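Local coordinates for solute-binding periplasmic protein of iron/siderophore ABC transporter (Yersinia pestis, PDB 6B2X) that probably captures an iron-siderophore complex in the periplasm and delivers it to an ABC transporter for uptake, at residues R57-E62 with L126-D131. Residues are numbered along the deposited sequence; the frame is centred on the assembly and turned at random.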
ATOM      1  N   ARG A  57      -4.324  20.470 -12.383  1.00 29.88           N
ATOM      2  CA  ARG A  57      -4.232  19.377 -13.351  1.00 33.05           C
ATOM      3  C   ARG A  57      -3.057  18.485 -12.963  1.00 28.30           C
ATOM      4  O   ARG A  57      -1.907  18.813 -13.259  1.00 29.97           O
ATOM      5  CB  ARG A  57      -4.082  19.918 -14.772  1.00 33.94           C
ATOM      6  CG  ARG A  57      -5.338  20.660 -15.278  1.00 37.06           C
ATOM      7  CD  ARG A  57      -5.167  21.152 -16.716  1.00 40.49           C
ATOM      8  NE  ARG A  57      -4.160  22.211 -16.778  1.00 46.35           N
ATOM      9  CZ  ARG A  57      -4.376  23.485 -16.450  1.00 48.77           C
ATOM     10  NH1 ARG A  57      -5.586  23.886 -16.057  1.00 42.56           N
ATOM     11  NH2 ARG A  57      -3.378  24.363 -16.527  1.00 44.24           N
ATOM     12  N   ILE A  58      -3.345  17.354 -12.320  1.00 23.95           N
ATOM     13  CA  ILE A  58      -2.312  16.453 -11.810  1.00 24.46           C
ATOM     14  C   ILE A  58      -2.219  15.217 -12.697  1.00 26.70           C
ATOM     15  O   ILE A  58      -3.227  14.546 -12.973  1.00 29.13           O
ATOM     16  CB  ILE A  58      -2.583  16.054 -10.349  1.00 23.08           C
ATOM     17  CG1 ILE A  58      -2.473  17.288  -9.430  1.00 26.19           C
ATOM     18  CG2 ILE A  58      -1.565  15.020  -9.904  1.00 24.38           C
ATOM     19  CD1 ILE A  58      -3.451  17.269  -8.254  1.00 23.59           C
ATOM     20  N   LEU A  59      -1.006  14.899 -13.110  1.00 27.74           N
ATOM     21  CA  LEU A  59      -0.690  13.661 -13.811  1.00 27.39           C
ATOM     22  C   LEU A  59      -0.162  12.642 -12.810  1.00 30.15           C
ATOM     23  O   LEU A  59       0.680  12.980 -11.967  1.00 26.37           O
ATOM     24  CB  LEU A  59       0.367  13.933 -14.874  1.00 26.60           C
ATOM     25  CG  LEU A  59       0.281  13.363 -16.271  1.00 31.19           C
ATOM     26  CD1 LEU A  59      -1.008  13.781 -16.913  1.00 30.23           C
ATOM     27  CD2 LEU A  59       1.471  13.875 -17.062  1.00 34.44           C
ATOM     28  N   LEU A  60      -0.639  11.398 -12.899  1.00 24.35           N
ATOM     29  CA  LEU A  60      -0.167  10.329 -12.017  1.00 25.87           C
ATOM     30  C   LEU A  60       0.597   9.305 -12.854  1.00 28.79           C
ATOM     31  O   LEU A  60      -0.001   8.501 -13.582  1.00 24.59           O
ATOM     32  CB  LEU A  60      -1.324   9.691 -11.263  1.00 20.59           C
ATOM     33  CG  LEU A  60      -2.112  10.651 -10.378  1.00 21.05           C
ATOM     34  CD1 LEU A  60      -3.153   9.869  -9.652  1.00 24.33           C
ATOM     35  CD2 LEU A  60      -1.217  11.373  -9.370  1.00 23.51           C
ATOM     36  N   GLY A  61       1.926   9.322 -12.722  1.00 24.33           N
ATOM     37  CA  GLY A  61       2.762   8.413 -13.492  1.00 24.13           C
ATOM     38  C   GLY A  61       2.678   6.972 -13.045  1.00 25.12           C
ATOM     39  O   GLY A  61       3.186   6.084 -13.733  1.00 33.09           O
ATOM     40  N   GLU A  62       2.082   6.717 -11.890  1.00 26.00           N
ATOM     41  CA  GLU A  62       1.642   5.380 -11.529  1.00 28.10           C
ATOM     42  C   GLU A  62       0.262   5.567 -10.948  1.00 27.63           C
ATOM     43  O   GLU A  62       0.100   6.338  -9.996  1.00 26.31           O
ATOM     44  CB  GLU A  62       2.577   4.692 -10.519  1.00 34.58           C
ATOM     45  CG  GLU A  62       3.960   4.320 -11.069  1.00 33.52           C
ATOM     46  CD  GLU A  62       5.038   5.356 -10.747  1.00 44.83           C
ATOM     47  OE1 GLU A  62       5.797   5.737 -11.664  1.00 52.60           O
ATOM     48  OE2 GLU A  62       5.145   5.782  -9.571  1.00 49.76           O
ATOM     49  N   LEU A 126       1.793  16.200 -22.585  1.00 27.67           N
ATOM     50  CA  LEU A 126       1.784  17.667 -22.574  1.00 27.59           C
ATOM     51  C   LEU A 126       0.486  18.236 -23.122  1.00 27.50           C
ATOM     52  O   LEU A 126       0.104  19.355 -22.776  1.00 25.76           O
ATOM     53  CB  LEU A 126       2.965  18.233 -23.361  1.00 25.27           C
ATOM     54  CG  LEU A 126       4.302  18.462 -22.647  1.00 29.75           C
ATOM     55  CD1 LEU A 126       5.123  17.213 -22.578  1.00 36.44           C
ATOM     56  CD2 LEU A 126       5.043  19.480 -23.439  1.00 33.36           C
ATOM     57  N   THR A 127      -0.209  17.488 -23.975  1.00 28.97           N
ATOM     58  CA  THR A 127      -1.512  17.927 -24.460  1.00 22.71           C
ATOM     59  C   THR A 127      -2.571  17.922 -23.372  1.00 27.98           C
ATOM     60  O   THR A 127      -3.667  18.461 -23.591  1.00 29.82           O
ATOM     61  CB  THR A 127      -2.008  17.035 -25.614  1.00 22.79           C
ATOM     62  OG1 THR A 127      -2.248  15.711 -25.123  1.00 26.31           O
ATOM     63  CG2 THR A 127      -1.008  17.005 -26.750  1.00 23.05           C
ATOM     64  N   LEU A 128      -2.306  17.285 -22.235  1.00 23.44           N
ATOM     65  CA  LEU A 128      -3.199  17.447 -21.092  1.00 21.74           C
ATOM     66  C   LEU A 128      -2.913  18.726 -20.319  1.00 27.96           C
ATOM     67  O   LEU A 128      -3.609  19.013 -19.336  1.00 28.10           O
ATOM     68  CB  LEU A 128      -3.098  16.229 -20.165  1.00 21.25           C
ATOM     69  CG  LEU A 128      -3.304  14.911 -20.930  1.00 28.08           C
ATOM     70  CD1 LEU A 128      -2.936  13.687 -20.124  1.00 23.63           C
ATOM     71  CD2 LEU A 128      -4.754  14.789 -21.453  1.00 23.83           C
ATOM     72  N   ASN A 129      -1.902  19.482 -20.737  1.00 30.44           N
ATOM     73  CA  ASN A 129      -1.457  20.706 -20.075  1.00 37.74           C
ATOM     74  C   ASN A 129      -1.458  20.494 -18.542  1.00 36.13           C
ATOM     75  O   ASN A 129      -2.280  21.100 -17.846  1.00 34.76           O
ATOM     76  CB  ASN A 129      -2.335  21.882 -20.482  1.00 38.84           C
ATOM     77  CG  ASN A 129      -1.788  23.215 -20.016  1.00 47.53           C
ATOM     78  OD1 ASN A 129      -0.608  23.537 -20.220  1.00 54.26           O
ATOM     79  ND2 ASN A 129      -2.646  24.002 -19.376  1.00 46.06           N
ATOM     80  N   PRO A 130      -0.638  19.587 -18.040  1.00 29.92           N
ATOM     81  CA  PRO A 130      -0.629  19.343 -16.591  1.00 33.89           C
ATOM     82  C   PRO A 130       0.164  20.405 -15.840  1.00 35.69           C
ATOM     83  O   PRO A 130       1.182  20.910 -16.318  1.00 33.14           O
ATOM     84  CB  PRO A 130       0.066  17.985 -16.475  1.00 32.71           C
ATOM     85  CG  PRO A 130       1.077  18.029 -17.606  1.00 33.82           C
ATOM     86  CD  PRO A 130       0.387  18.794 -18.733  1.00 31.31           C
ATOM     87  N   ASP A 131      -0.298  20.712 -14.627  1.00 31.91           N
ATOM     88  CA  ASP A 131       0.451  21.608 -13.748  1.00 33.80           C
ATOM     89  C   ASP A 131       1.574  20.900 -13.020  1.00 31.78           C
ATOM     90  O   ASP A 131       2.587  21.528 -12.683  1.00 32.52           O
ATOM     91  CB  ASP A 131      -0.481  22.229 -12.727  1.00 30.26           C
ATOM     92  CG  ASP A 131      -1.526  23.043 -13.370  1.00 38.10           C
ATOM     93  OD1 ASP A 131      -1.151  23.736 -14.346  1.00 42.04           O
ATOM     94  OD2 ASP A 131      -2.706  22.961 -12.947  1.00 36.22           O
TER
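Arg57, at the entrance to strand 58-60, reaches across to Asn129, Pro130 and Asp131 in a surface contact that joins the start of this central strand to the loop leading into its parallel neighbour, strand 132-136. The backbones come together where Asp131 N donates to Arg57 O at 2.8 Å, the acceptor being met in its carbonyl plane. Asp131 also answers through its side chain: OD2 takes a weak, bent bond from Arg57 N (3.0 Å, 132°) and a further one from Glu56 N, so two successive amides ahead of the strand share one carboxylate oxygen. The other oxygen, OD1, stands 3.2 Å from Arg57 NH2 but well out of the guanidinium plane. This salt bridge is therefore electrostatic, with the carboxylate lying over one face of the guanidinium and the two planes turned 61° apart.

At the guanidinium edge, near its plane, Arg57 NE lies 2.4 Å from Asn129 O, implausibly short for a hydrogen bond, so its details are doubtful. A bend at chi3 sets the guanidinium between the Asp131 carboxylate and the Asn129 amide, which lies on the opposite face, nearly parallel (13°) and displaced toward NH2. Asn129 ND2 and Arg57 NH2, both donors, form no bond, and their 3.0 Å approach is doubtful too. Next to these polar groups, the buried Leu59 provides the apolar part. Its CD1 meets Leu128 CD1 at 3.7 Å, the side chains crossing at about a right angle, while Leu59 CD2 comes within 4.2 Å of Pro130 CG. The backbone of Leu59 hydrogen-bonds to Ile132 and Ile134, putting strand 58-60 beside strand 132-136; strand 81-85 lines its other side. This parallel sheet, of strand order 3-2-1-4-5, is consistent with the Rossmann-like alpha/beta lobe of periplasmic binding proteins.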